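PDB 3QTM: negative regulator of ofd1 from Schizosaccharomyces pombe, which is required for correct translation termination and stabilises the hypoxic transcription factor domain Sre1N, directly inhibiting ofd1 and thereby probably its acceleration of Sre1N degradation. Local coordinates for residues D68-Y73 against L112-N117; Y249-L254 against S270-S275; D301-V306 against N314-A319. One frame throughout, in Å; residues are numbered along the deposited sequence.

Overall arrangement
The chain is all helix and loop, with the tetratricopeptide-type layering of successive helices. Contact 1 comes first along the chain and joins the start of helix 67-82 to the loop between helices 97-110 and 119-142. Contacts 2 and 3 follow in the C-terminal family region, on the opposite side of the chain's centre. The centre of contact 1 lies about 40 Å from that of contact 2 and 51 Å from that of contact 3. Contacts 2 and 3 have centres only 13 Å apart and touch through Leu272 and Leu302, so helices 229-254, 262-285, 292-305 and 309-328 form one continuous packed stack.

Contact 1 of 3, residues D68-Y73 against L112-N117; sequences DFHAAY and LDAPGN
Asp68 and His70, in the opening turns of helix 67-82, face Asn117 and Ala114 of an irregular loop. The backbones stay well apart, with CA of Asp68 7.2 Å from CA of Asn117 and CA of His70 8.4 Å from CA of Ala114. Ala114 and Pro115 are extended, whereas Gly116 has a positive phi of 111°, at which a side chain would be jammed against the carbonyl O of Pro115. Direct contact is sparse, and water fills the polar end of the interface. Water 3 accepts from Asp68 N at 3.0 Å and donates to Asn117 O at 2.8 Å. Water 1 lies 2.6 Å from Asp68 OD1 and equally 2.6 Å from Asn117 O, so two waters meet that single carbonyl oxygen. Water 2 lies within bonding distance of the same OD1 and of Asn117 OD1. The Asp68 carboxylate reaches these waters because CG stands beside the backbone N, anti to the carbonyl carbon (chi1 -76°), which brings OD1 round to the side of its own N-H. The other end is apolar: Ala114 CB approaches the His70 ring obliquely, 3.8 Å from CD2, with NE2 close behind. The ring's orientation is fixed from two other directions, by Phe69 CD2 lying 3.7 Å above its plane and by a hydrogen bond that ND1 accepts from Arg107. Lys67, just before the helical segment, adds direct bonds to the loop, its NZ reaching Ala114 O and Gly116 O. Asn117 OD1 also accepts from Ser119 N, an Asx turn that caps the start of helix 119-142. This is a hydrated helix-to-loop junction, in which an interhelical loop of a tetratricopeptide-type helical array is tied to the N-terminal turn of an earlier helix.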
ATOM      1  N   ASP A  68      -2.369  21.628   3.716  1.00 16.67           N
ATOM      2  CA  ASP A  68      -2.079  20.743   4.850  1.00 20.58           C
ATOM      3  C   ASP A  68      -3.210  20.694   5.866  1.00 18.78           C
ATOM      4  O   ASP A  68      -3.392  19.687   6.533  1.00 23.06           O
ATOM      5  CB  ASP A  68      -0.789  21.159   5.570  1.00 23.57           C
ATOM      6  CG  ASP A  68       0.461  20.753   4.811  1.00 26.31           C
ATOM      7  OD1 ASP A  68       0.336  20.012   3.806  1.00 24.51           O
ATOM      8  OD2 ASP A  68       1.568  21.171   5.227  1.00 29.27           O
ATOM      9  N   PHE A  69      -3.954  21.786   6.007  1.00 20.13           N
ATOM     10  CA  PHE A  69      -5.138  21.758   6.860  1.00 19.98           C
ATOM     11  C   PHE A  69      -6.180  20.774   6.313  1.00 19.91           C
ATOM     12  O   PHE A  69      -6.688  19.917   7.045  1.00 17.44           O
ATOM     13  CB  PHE A  69      -5.766  23.146   7.027  1.00 17.98           C
ATOM     14  CG  PHE A  69      -7.181  23.099   7.597  1.00 20.34           C
ATOM     15  CD1 PHE A  69      -7.392  23.014   8.959  1.00 18.56           C
ATOM     16  CD2 PHE A  69      -8.283  23.119   6.764  1.00 18.47           C
ATOM     17  CE1 PHE A  69      -8.676  22.949   9.483  1.00 18.37           C
ATOM     18  CE2 PHE A  69      -9.580  23.059   7.282  1.00 20.72           C
ATOM     19  CZ  PHE A  69      -9.774  22.965   8.638  1.00 19.82           C
ATOM     20  N   HIS A  70      -6.500  20.890   5.029  1.00 17.35           N
ATOM     21  CA  HIS A  70      -7.533  20.017   4.458  1.00 20.14           C
ATOM     22  C   HIS A  70      -7.054  18.561   4.402  1.00 18.63           C
ATOM     23  O   HIS A  70      -7.863  17.639   4.505  1.00 18.74           O
ATOM     24  CB  HIS A  70      -7.960  20.489   3.066  1.00 18.22           C
ATOM     25  CG  HIS A  70      -8.426  21.908   3.030  1.00 22.28           C
ATOM     26  ND1 HIS A  70      -9.709  22.278   3.373  1.00 22.79           N
ATOM     27  CD2 HIS A  70      -7.779  23.051   2.696  1.00 20.57           C
ATOM     28  CE1 HIS A  70      -9.828  23.588   3.263  1.00 22.55           C
ATOM     29  NE2 HIS A  70      -8.676  24.079   2.845  1.00 23.73           N
ATOM     30  N   ALA A  71      -5.740  18.367   4.240  1.00 14.16           N
ATOM     31  CA  ALA A  71      -5.153  17.033   4.240  1.00 16.30           C
ATOM     32  C   ALA A  71      -5.342  16.346   5.588  1.00 19.83           C
ATOM     33  O   ALA A  71      -5.695  15.177   5.631  1.00 19.43           O
ATOM     34  CB  ALA A  71      -3.677  17.094   3.877  1.00 17.30           C
ATOM     35  N   ALA A  72      -5.094  17.067   6.689  1.00 18.64           N
ATOM     36  CA  ALA A  72      -5.253  16.485   8.019  1.00 16.03           C
ATOM     37  C   ALA A  72      -6.718  16.170   8.298  1.00 18.39           C
ATOM     38  O   ALA A  72      -7.049  15.139   8.870  1.00 17.20           O
ATOM     39  CB  ALA A  72      -4.715  17.418   9.086  1.00 16.40           C
ATOM     40  N   TYR A  73      -7.593  17.093   7.916  1.00 15.59           N
ATOM     41  CA  TYR A  73      -9.013  16.937   8.139  1.00 14.17           C
ATOM     42  C   TYR A  73      -9.528  15.731   7.314  1.00 19.96           C
ATOM     43  O   TYR A  73     -10.274  14.882   7.811  1.00 17.86           O
ATOM     44  CB  TYR A  73      -9.707  18.232   7.725  1.00 15.22           C
ATOM     45  CG  TYR A  73     -11.114  18.400   8.212  1.00 19.04           C
ATOM     46  CD1 TYR A  73     -11.737  19.638   8.150  1.00 16.82           C
ATOM     47  CD2 TYR A  73     -11.825  17.324   8.752  1.00 18.90           C
ATOM     48  CE1 TYR A  73     -13.046  19.804   8.589  1.00 21.81           C
ATOM     49  CE2 TYR A  73     -13.137  17.478   9.199  1.00 18.00           C
ATOM     50  CZ  TYR A  73     -13.745  18.727   9.108  1.00 22.79           C
ATOM     51  OH  TYR A  73     -15.047  18.905   9.541  1.00 22.65           O
ATOM     52  N   LEU A 112      -7.672  21.527  -2.910  1.00 24.90           N
ATOM     53  CA  LEU A 112      -6.955  21.669  -4.182  1.00 28.39           C
ATOM     54  C   LEU A 112      -6.731  23.127  -4.577  1.00 31.59           C
ATOM     55  O   LEU A 112      -5.770  23.437  -5.267  1.00 31.25           O
ATOM     56  CB  LEU A 112      -7.683  20.933  -5.313  1.00 26.09           C
ATOM     57  CG  LEU A 112      -7.586  19.405  -5.292  1.00 27.65           C
ATOM     58  CD1 LEU A 112      -8.601  18.794  -6.248  1.00 24.14           C
ATOM     59  CD2 LEU A 112      -6.169  18.922  -5.610  1.00 25.25           C
ATOM     60  N   ASP A 113      -7.625  24.008  -4.135  1.00 30.80           N
ATOM     61  CA  ASP A 113      -7.505  25.445  -4.392  1.00 38.64           C
ATOM     62  C   ASP A 113      -6.781  26.204  -3.280  1.00 36.97           C
ATOM     63  O   ASP A 113      -6.471  27.381  -3.435  1.00 36.08           O
ATOM     64  CB  ASP A 113      -8.887  26.068  -4.590  1.00 44.11           C
ATOM     65  CG  ASP A 113      -9.569  25.589  -5.865  1.00 52.98           C
ATOM     66  OD1 ASP A 113     -10.795  25.335  -5.826  1.00 60.93           O
ATOM     67  OD2 ASP A 113      -8.876  25.468  -6.900  1.00 54.86           O
ATOM     68  N   ALA A 114      -6.523  25.538  -2.159  1.00 30.97           N
ATOM     69  CA  ALA A 114      -5.878  26.196  -1.029  1.00 24.44           C
ATOM     70  C   ALA A 114      -4.405  26.439  -1.340  1.00 26.67           C
ATOM     71  O   ALA A 114      -3.826  25.737  -2.184  1.00 27.30           O
ATOM     72  CB  ALA A 114      -6.027  25.348   0.213  1.00 21.89           C
ATOM     73  N   PRO A 115      -3.779  27.416  -0.648  1.00 25.92           N
ATOM     74  CA  PRO A 115      -2.339  27.671  -0.820  1.00 26.67           C
ATOM     75  C   PRO A 115      -1.500  26.588  -0.143  1.00 27.73           C
ATOM     76  O   PRO A 115      -2.015  25.923   0.760  1.00 24.10           O
ATOM     77  CB  PRO A 115      -2.107  28.997  -0.063  1.00 28.48           C
ATOM     78  CG  PRO A 115      -3.416  29.336   0.626  1.00 28.98           C
ATOM     79  CD  PRO A 115      -4.351  28.175   0.482  1.00 27.57           C
ATOM     80  N   GLY A 116      -0.241  26.436  -0.564  1.00 26.91           N
ATOM     81  CA  GLY A 116       0.760  25.673   0.166  1.00 27.71           C
ATOM     82  C   GLY A 116       1.236  24.375  -0.461  1.00 26.32           C
ATOM     83  O   GLY A 116       0.728  23.951  -1.492  1.00 29.40           O
ATOM     84  N   ASN A 117       2.216  23.741   0.177  1.00 25.51           N
ATOM     85  CA  ASN A 117       2.728  22.448  -0.268  1.00 28.97           C
ATOM     86  C   ASN A 117       1.621  21.384  -0.381  1.00 26.14           C
ATOM     87  O   ASN A 117       0.761  21.273   0.506  1.00 23.54           O
ATOM     88  CB  ASN A 117       3.842  21.963   0.673  1.00 27.08           C
ATOM     89  CG  ASN A 117       4.525  20.705   0.167  1.00 29.23           C
ATOM     90  OD1 ASN A 117       4.021  19.590   0.320  1.00 30.01           O
ATOM     91  ND2 ASN A 117       5.676  20.882  -0.451  1.00 32.21           N
TER
HETATM   92  O   HOH W   1      -0.661  19.347   1.519  1.00 18.47           O
HETATM   93  O   HOH W   2       2.495  18.584   2.486  1.00 22.37           O
HETATM   94  O   HOH W   3       0.095  22.979   2.598  1.00 24.05           O

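Contact 2 of 3, residues Y249-L254 against S270-S275; sequences YYMDLL and SWLNNS
Tyr250 of helix 229-254 meets Trp271 of helix 262-285 edge beside edge. From CB the side chain swings back alongside its own backbone N (chi1 -74°), which carries one side of the ring to the indole. CD2 lies 3.7 Å from Trp271 CD1. Next along, CE2 comes within 3.5 Å of Trp271 NE1, which sits at the rim of the phenol ring, near its plane. The two rings are nearly parallel, at 8°, but meet rim to rim without overlap, the centroids of the phenol and the pyrrole being 5.6 Å apart. Over one face of the phenol lies Tyr249 CD2. At the tip, OH accepts from water 4 at 2.8 Å, and the same water accepts from Trp271 NE1 at 3.0 Å; OH is also hydrogen-bonded to Glu204. A phenylalanine here, lacking the hydroxyl, would probably leave water 4 without this acceptor and Glu204 without its phenolic partner. One residue further on, Met251, present as selenomethionine, extends through chi2 to bring SE to 4.1 Å from Leu272 CD1, and bends only beyond it. Phe246, whose ring stacks on Trp271, extends the aromatic row along helix 229-254. The contact thus combines an apolar seam with a polar relay from indole N-H through water to phenol, satisfying both polar atoms at the ring rims.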
ATOM      1  N   TYR A 249       2.728 -12.370 -13.601  1.00 39.12           N
ATOM      2  CA  TYR A 249       2.031 -11.802 -14.741  1.00 40.73           C
ATOM      3  C   TYR A 249       2.639 -12.363 -16.021  1.00 44.58           C
ATOM      4  O   TYR A 249       1.929 -12.809 -16.928  1.00 42.53           O
ATOM      5  CB  TYR A 249       2.157 -10.286 -14.716  1.00 38.52           C
ATOM      6  CG  TYR A 249       1.725  -9.579 -15.986  1.00 43.03           C
ATOM      7  CD1 TYR A 249       0.376  -9.397 -16.290  1.00 40.66           C
ATOM      8  CD2 TYR A 249       2.670  -9.065 -16.864  1.00 40.46           C
ATOM      9  CE1 TYR A 249      -0.014  -8.731 -17.447  1.00 40.94           C
ATOM     10  CE2 TYR A 249       2.295  -8.399 -18.015  1.00 41.12           C
ATOM     11  CZ  TYR A 249       0.957  -8.229 -18.305  1.00 43.91           C
ATOM     12  OH  TYR A 249       0.608  -7.556 -19.461  1.00 45.57           O
ATOM     13  N   TYR A 250       3.965 -12.366 -16.069  1.00 41.11           N
ATOM     14  CA  TYR A 250       4.672 -12.822 -17.248  1.00 43.76           C
ATOM     15  C   TYR A 250       4.669 -14.336 -17.390  1.00 44.86           C
ATOM     16  O   TYR A 250       4.503 -14.858 -18.491  1.00 43.92           O
ATOM     17  CB  TYR A 250       6.092 -12.286 -17.239  1.00 39.61           C
ATOM     18  CG  TYR A 250       6.162 -10.821 -17.576  1.00 40.66           C
ATOM     19  CD1 TYR A 250       5.800 -10.363 -18.839  1.00 41.49           C
ATOM     20  CD2 TYR A 250       6.595  -9.894 -16.640  1.00 37.10           C
ATOM     21  CE1 TYR A 250       5.867  -9.018 -19.157  1.00 39.88           C
ATOM     22  CE2 TYR A 250       6.668  -8.554 -16.945  1.00 36.13           C
ATOM     23  CZ  TYR A 250       6.305  -8.117 -18.203  1.00 39.90           C
ATOM     24  OH  TYR A 250       6.381  -6.775 -18.499  1.00 38.96           O
HETATM   25  N   MSE A 251       4.847 -15.037 -16.276  1.00 44.16           N
HETATM   26  CA  MSE A 251       4.860 -16.488 -16.303  1.00 46.31           C
HETATM   27  C   MSE A 251       3.516 -16.998 -16.775  1.00 49.41           C
HETATM   28  O   MSE A 251       3.439 -17.977 -17.511  1.00 49.43           O
HETATM   29  CB  MSE A 251       5.204 -17.060 -14.931  1.00 44.01           C
HETATM   30  CG  MSE A 251       6.599 -16.673 -14.454  1.00 44.54           C
HETATM   31 SE   MSE A 251       7.121 -17.487 -12.746  1.00 58.93          SE
HETATM   32  CE  MSE A 251       5.877 -16.615 -11.528  1.00 46.94           C
ATOM     33  N   ASP A 252       2.454 -16.316 -16.367  1.00 49.05           N
ATOM     34  CA  ASP A 252       1.114 -16.698 -16.797  1.00 51.44           C
ATOM     35  C   ASP A 252       0.934 -16.508 -18.296  1.00 54.43           C
ATOM     36  O   ASP A 252       0.325 -17.346 -18.956  1.00 58.04           O
ATOM     37  CB  ASP A 252       0.055 -15.919 -16.030  1.00 52.68           C
ATOM     38  CG  ASP A 252      -0.052 -16.363 -14.588  1.00 64.09           C
ATOM     39  OD1 ASP A 252       0.826 -17.139 -14.140  1.00 64.80           O
ATOM     40  OD2 ASP A 252      -1.006 -15.935 -13.899  1.00 72.59           O
ATOM     41  N   LEU A 253       1.461 -15.409 -18.827  1.00 49.23           N
ATOM     42  CA  LEU A 253       1.413 -15.164 -20.260  1.00 51.20           C
ATOM     43  C   LEU A 253       2.132 -16.280 -20.983  1.00 54.62           C
ATOM     44  O   LEU A 253       1.649 -16.805 -21.985  1.00 57.27           O
ATOM     45  CB  LEU A 253       2.078 -13.836 -20.606  1.00 47.15           C
ATOM     46  CG  LEU A 253       1.306 -12.586 -20.199  1.00 48.10           C
ATOM     47  CD1 LEU A 253       2.035 -11.335 -20.658  1.00 46.94           C
ATOM     48  CD2 LEU A 253      -0.079 -12.630 -20.787  1.00 45.00           C
ATOM     49  N   LEU A 254       3.297 -16.634 -20.458  1.00 54.43           N
ATOM     50  CA  LEU A 254       4.128 -17.680 -21.036  1.00 56.89           C
ATOM     51  C   LEU A 254       3.345 -18.973 -21.186  1.00 60.02           C
ATOM     52  O   LEU A 254       3.461 -19.670 -22.193  1.00 61.42           O
ATOM     53  CB  LEU A 254       5.349 -17.917 -20.157  1.00 54.23           C
ATOM     54  CG  LEU A 254       6.439 -18.803 -20.735  1.00 56.27           C
ATOM     55  CD1 LEU A 254       7.148 -18.077 -21.873  1.00 55.26           C
ATOM     56  CD2 LEU A 254       7.414 -19.188 -19.628  1.00 58.23           C
ATOM     57  N   SER A 270      13.767 -11.163 -14.964  1.00 34.84           N
ATOM     58  CA  SER A 270      14.210  -9.913 -14.360  1.00 36.52           C
ATOM     59  C   SER A 270      13.449  -9.644 -13.071  1.00 32.42           C
ATOM     60  O   SER A 270      14.022  -9.208 -12.067  1.00 31.79           O
ATOM     61  CB  SER A 270      14.017  -8.740 -15.314  1.00 37.59           C
ATOM     62  OG  SER A 270      15.256  -8.322 -15.832  1.00 48.72           O
ATOM     63  N   TRP A 271      12.149  -9.895 -13.102  1.00 30.52           N
ATOM     64  CA  TRP A 271      11.336  -9.630 -11.927  1.00 32.14           C
ATOM     65  C   TRP A 271      11.638 -10.621 -10.808  1.00 30.06           C
ATOM     66  O   TRP A 271      11.682 -10.245  -9.636  1.00 27.77           O
ATOM     67  CB  TRP A 271       9.851  -9.590 -12.288  1.00 32.36           C
ATOM     68  CG  TRP A 271       9.531  -8.369 -13.067  1.00 32.73           C
ATOM     69  CD1 TRP A 271       9.105  -8.303 -14.363  1.00 36.63           C
ATOM     70  CD2 TRP A 271       9.652  -7.018 -12.612  1.00 37.34           C
ATOM     71  NE1 TRP A 271       8.945  -6.991 -14.741  1.00 35.86           N
ATOM     72  CE2 TRP A 271       9.274  -6.182 -13.683  1.00 36.38           C
ATOM     73  CE3 TRP A 271      10.042  -6.433 -11.398  1.00 32.96           C
ATOM     74  CZ2 TRP A 271       9.261  -4.790 -13.574  1.00 36.85           C
ATOM     75  CZ3 TRP A 271      10.038  -5.053 -11.296  1.00 35.43           C
ATOM     76  CH2 TRP A 271       9.651  -4.247 -12.379  1.00 36.34           C
ATOM     77  N   LEU A 272      11.874 -11.877 -11.175  1.00 27.80           N
ATOM     78  CA  LEU A 272      12.220 -12.891 -10.187  1.00 28.82           C
ATOM     79  C   LEU A 272      13.547 -12.553  -9.519  1.00 29.15           C
ATOM     80  O   LEU A 272      13.690 -12.678  -8.296  1.00 26.99           O
ATOM     81  CB  LEU A 272      12.257 -14.283 -10.820  1.00 29.76           C
ATOM     82  CG  LEU A 272      10.876 -14.824 -11.204  1.00 30.70           C
ATOM     83  CD1 LEU A 272      10.970 -16.139 -11.983  1.00 31.69           C
ATOM     84  CD2 LEU A 272      10.007 -14.983  -9.967  1.00 32.07           C
ATOM     85  N   ASN A 273      14.509 -12.091 -10.312  1.00 25.37           N
ATOM     86  CA  ASN A 273      15.794 -11.677  -9.757  1.00 26.34           C
ATOM     87  C   ASN A 273      15.741 -10.392  -8.922  1.00 29.33           C
ATOM     88  O   ASN A 273      16.491 -10.250  -7.960  1.00 30.01           O
ATOM     89  CB  ASN A 273      16.850 -11.565 -10.859  1.00 31.15           C
ATOM     90  CG  ASN A 273      17.509 -12.895 -11.153  1.00 32.20           C
ATOM     91  OD1 ASN A 273      17.927 -13.605 -10.233  1.00 31.05           O
ATOM     92  ND2 ASN A 273      17.588 -13.251 -12.430  1.00 32.40           N
ATOM     93  N   ASN A 274      14.870  -9.456  -9.303  1.00 30.69           N
ATOM     94  CA  ASN A 274      14.565  -8.307  -8.452  1.00 29.97           C
ATOM     95  C   ASN A 274      14.016  -8.783  -7.103  1.00 26.86           C
ATOM     96  O   ASN A 274      14.342  -8.235  -6.046  1.00 26.69           O
ATOM     97  CB  ASN A 274      13.536  -7.400  -9.126  1.00 28.93           C
ATOM     98  CG  ASN A 274      14.130  -6.578 -10.258  1.00 33.50           C
ATOM     99  OD1 ASN A 274      15.317  -6.241 -10.242  1.00 32.82           O
ATOM    100  ND2 ASN A 274      13.303  -6.246 -11.245  1.00 34.05           N
ATOM    101  N   SER A 275      13.178  -9.809  -7.161  1.00 25.15           N
ATOM    102  CA  SER A 275      12.580 -10.385  -5.962  1.00 28.89           C
ATOM    103  C   SER A 275      13.676 -10.947  -5.069  1.00 29.06           C
ATOM    104  O   SER A 275      13.644 -10.769  -3.853  1.00 26.41           O
ATOM    105  CB  SER A 275      11.588 -11.482  -6.344  1.00 26.98           C
ATOM    106  OG  SER A 275      10.527 -10.943  -7.104  1.00 29.19           O
TER
HETATM  107  O   HOH W   4       8.901  -6.102 -17.572  1.00 38.31           O

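Contact 3 of 3, residues D301-V306 against N314-A319; sequences DLAQIV and NYLKEA
Tyr315 O takes the backbone N-H of Ala319 at 2.9 Å inside helix 309-328, while across the contact Leu302 O accepts from Val306 N at 3.1 Å, where helix 292-305 ends. Val306 then leaves the helical path, and this places it at the edge of the Tyr315 ring, whose face Leu302 covers. Leu302 CB makes a CH-pi contact over that face, 3.6 Å from the ring centroid and 10° off the normal, and its two methyls reach on toward CE1 and the hydroxyl end. Val306 comes instead in the plane of the ring, with CB 3.8 Å from Tyr315 CE2. The two helices are consecutive and antiparallel, crossing at -155° with segment axes 8.5 Å apart: a helical hairpin of the kind that builds tetratricopeptide-type folds. The small side chain of Ala303 is consistent with this closeness, its CA lying 5.4 Å from CA of Tyr315. Its CB is 3.8 Å from Tyr315 CB and only 3.5 Å from Leu316 CD2, a tight carbon contact. Tyr315 reaches Leu302 because a chi1 of -62° turns the ring away from its own carbonyl, sending it toward Leu302 and Val306, while Leu316 CD2 meets Ala303 CB from another direction. Leu316 also touches Phe340 of helix 335-343, and Ile305 packs against Ala268 of helix 262-285. Nearby, Glu318 forms a salt bridge to Lys299, a charged link between the same two helices.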
ATOM      1  N   ASP A 301      10.864 -20.959  -9.160  1.00 36.03           N
ATOM      2  CA  ASP A 301      10.250 -20.243 -10.279  1.00 35.41           C
ATOM      3  C   ASP A 301      11.283 -19.914 -11.363  1.00 34.46           C
ATOM      4  O   ASP A 301      11.011 -20.039 -12.557  1.00 33.69           O
ATOM      5  CB  ASP A 301       9.585 -18.954  -9.788  1.00 34.39           C
ATOM      6  CG  ASP A 301       8.261 -19.208  -9.068  1.00 40.38           C
ATOM      7  OD1 ASP A 301       7.623 -20.256  -9.329  1.00 38.65           O
ATOM      8  OD2 ASP A 301       7.854 -18.349  -8.251  1.00 37.59           O
ATOM      9  N   LEU A 302      12.465 -19.474 -10.945  1.00 30.75           N
ATOM     10  CA  LEU A 302      13.554 -19.260 -11.888  1.00 33.32           C
ATOM     11  C   LEU A 302      13.912 -20.550 -12.643  1.00 33.99           C
ATOM     12  O   LEU A 302      14.075 -20.541 -13.862  1.00 34.90           O
ATOM     13  CB  LEU A 302      14.774 -18.704 -11.163  1.00 29.79           C
ATOM     14  CG  LEU A 302      14.647 -17.204 -10.887  1.00 33.78           C
ATOM     15  CD1 LEU A 302      15.631 -16.730  -9.825  1.00 28.48           C
ATOM     16  CD2 LEU A 302      14.816 -16.428 -12.188  1.00 29.33           C
ATOM     17  N   ALA A 303      14.012 -21.658 -11.915  1.00 33.88           N
ATOM     18  CA  ALA A 303      14.396 -22.933 -12.502  1.00 36.37           C
ATOM     19  C   ALA A 303      13.367 -23.414 -13.512  1.00 38.19           C
ATOM     20  O   ALA A 303      13.706 -24.044 -14.515  1.00 39.76           O
ATOM     21  CB  ALA A 303      14.588 -23.975 -11.414  1.00 34.38           C
ATOM     22  N   GLN A 304      12.104 -23.114 -13.243  1.00 38.82           N
ATOM     23  CA  GLN A 304      11.009 -23.634 -14.057  1.00 39.69           C
ATOM     24  C   GLN A 304      11.003 -23.062 -15.478  1.00 40.53           C
ATOM     25  O   GLN A 304      10.635 -23.744 -16.436  1.00 39.47           O
ATOM     26  CB  GLN A 304       9.673 -23.356 -13.365  1.00 39.75           C
ATOM     27  CG  GLN A 304       8.456 -23.683 -14.208  1.00 47.25           C
ATOM     28  CD  GLN A 304       7.163 -23.277 -13.528  1.00 58.28           C
ATOM     29  OE1 GLN A 304       6.852 -23.743 -12.424  1.00 56.22           O
ATOM     30  NE2 GLN A 304       6.397 -22.399 -14.182  1.00 56.66           N
ATOM     31  N   ILE A 305      11.431 -21.815 -15.615  1.00 37.97           N
ATOM     32  CA  ILE A 305      11.265 -21.100 -16.877  1.00 39.93           C
ATOM     33  C   ILE A 305      12.568 -20.868 -17.634  1.00 38.94           C
ATOM     34  O   ILE A 305      12.553 -20.571 -18.830  1.00 40.56           O
ATOM     35  CB  ILE A 305      10.577 -19.730 -16.650  1.00 40.70           C
ATOM     36  CG1 ILE A 305      11.485 -18.794 -15.848  1.00 36.30           C
ATOM     37  CG2 ILE A 305       9.244 -19.922 -15.948  1.00 37.10           C
ATOM     38  CD1 ILE A 305      11.119 -17.343 -15.979  1.00 38.05           C
ATOM     39  N   VAL A 306      13.694 -20.987 -16.937  1.00 39.06           N
ATOM     40  CA  VAL A 306      14.982 -20.671 -17.548  1.00 41.40           C
ATOM     41  C   VAL A 306      15.258 -21.637 -18.710  1.00 44.40           C
ATOM     42  O   VAL A 306      14.933 -22.820 -18.635  1.00 42.33           O
ATOM     43  CB  VAL A 306      16.122 -20.689 -16.512  1.00 37.57           C
ATOM     44  CG1 VAL A 306      16.512 -22.116 -16.166  1.00 37.33           C
ATOM     45  CG2 VAL A 306      17.322 -19.885 -17.016  1.00 36.59           C
ATOM     46  N   ASN A 314      21.854 -24.421 -11.340  1.00 35.43           N
ATOM     47  CA  ASN A 314      22.197 -23.477 -10.275  1.00 33.29           C
ATOM     48  C   ASN A 314      20.992 -23.146  -9.382  1.00 35.09           C
ATOM     49  O   ASN A 314      21.064 -23.261  -8.154  1.00 33.82           O
ATOM     50  CB  ASN A 314      22.788 -22.190 -10.855  1.00 34.33           C
ATOM     51  CG  ASN A 314      24.163 -22.399 -11.465  1.00 36.22           C
ATOM     52  OD1 ASN A 314      24.896 -23.317 -11.087  1.00 34.27           O
ATOM     53  ND2 ASN A 314      24.520 -21.545 -12.409  1.00 34.18           N
ATOM     54  N   TYR A 315      19.888 -22.745 -10.009  1.00 33.06           N
ATOM     55  CA  TYR A 315      18.680 -22.385  -9.278  1.00 31.44           C
ATOM     56  C   TYR A 315      18.218 -23.523  -8.362  1.00 35.90           C
ATOM     57  O   TYR A 315      17.911 -23.296  -7.187  1.00 32.53           O
ATOM     58  CB  TYR A 315      17.557 -22.003 -10.244  1.00 31.20           C
ATOM     59  CG  TYR A 315      17.855 -20.795 -11.117  1.00 32.52           C
ATOM     60  CD1 TYR A 315      18.528 -19.686 -10.604  1.00 29.85           C
ATOM     61  CD2 TYR A 315      17.435 -20.753 -12.442  1.00 30.96           C
ATOM     62  CE1 TYR A 315      18.794 -18.577 -11.397  1.00 28.69           C
ATOM     63  CE2 TYR A 315      17.686 -19.640 -13.243  1.00 32.55           C
ATOM     64  CZ  TYR A 315      18.372 -18.559 -12.716  1.00 32.24           C
ATOM     65  OH  TYR A 315      18.628 -17.453 -13.508  1.00 33.97           O
ATOM     66  N   LEU A 316      18.182 -24.743  -8.901  1.00 34.92           N
ATOM     67  CA  LEU A 316      17.683 -25.891  -8.148  1.00 34.27           C
ATOM     68  C   LEU A 316      18.545 -26.175  -6.924  1.00 36.13           C
ATOM     69  O   LEU A 316      18.018 -26.474  -5.852  1.00 31.71           O
ATOM     70  CB  LEU A 316      17.591 -27.134  -9.037  1.00 36.66           C
ATOM     71  CG  LEU A 316      16.534 -27.053 -10.143  1.00 42.43           C
ATOM     72  CD1 LEU A 316      16.565 -28.288 -11.065  1.00 37.66           C
ATOM     73  CD2 LEU A 316      15.142 -26.847  -9.548  1.00 40.28           C
ATOM     74  N   LYS A 317      19.865 -26.081  -7.086  1.00 33.88           N
ATOM     75  CA  LYS A 317      20.774 -26.272  -5.965  1.00 35.89           C
ATOM     76  C   LYS A 317      20.521 -25.217  -4.892  1.00 33.21           C
ATOM     77  O   LYS A 317      20.447 -25.537  -3.708  1.00 32.90           O
ATOM     78  CB  LYS A 317      22.244 -26.215  -6.400  1.00 34.84           C
ATOM     79  CG  LYS A 317      23.177 -26.824  -5.346  1.00 46.17           C
ATOM     80  CD  LYS A 317      24.657 -26.468  -5.530  1.00 52.07           C
ATOM     81  CE  LYS A 317      25.483 -27.033  -4.358  1.00 66.08           C
ATOM     82  NZ  LYS A 317      26.856 -26.452  -4.204  1.00 65.09           N
ATOM     83  N   GLU A 318      20.396 -23.962  -5.313  1.00 30.75           N
ATOM     84  CA  GLU A 318      20.113 -22.870  -4.374  1.00 34.59           C
ATOM     85  C   GLU A 318      18.813 -23.102  -3.588  1.00 31.10           C
ATOM     86  O   GLU A 318      18.772 -22.891  -2.382  1.00 29.37           O
ATOM     87  CB  GLU A 318      20.087 -21.515  -5.090  1.00 30.36           C
ATOM     88  CG  GLU A 318      21.463 -21.050  -5.555  1.00 33.12           C
ATOM     89  CD  GLU A 318      21.442 -19.663  -6.182  1.00 35.49           C
ATOM     90  OE1 GLU A 318      20.672 -19.453  -7.144  1.00 30.93           O
ATOM     91  OE2 GLU A 318      22.193 -18.779  -5.707  1.00 37.91           O
ATOM     92  N   ALA A 319      17.763 -23.555  -4.269  1.00 31.89           N
ATOM     93  CA  ALA A 319      16.508 -23.855  -3.587  1.00 31.63           C
ATOM     94  C   ALA A 319      16.685 -24.978  -2.563  1.00 32.90           C
ATOM     95  O   ALA A 319      16.182 -24.901  -1.436  1.00 31.10           O
ATOM     96  CB  ALA A 319      15.424 -24.212  -4.597  1.00 31.47           C
TER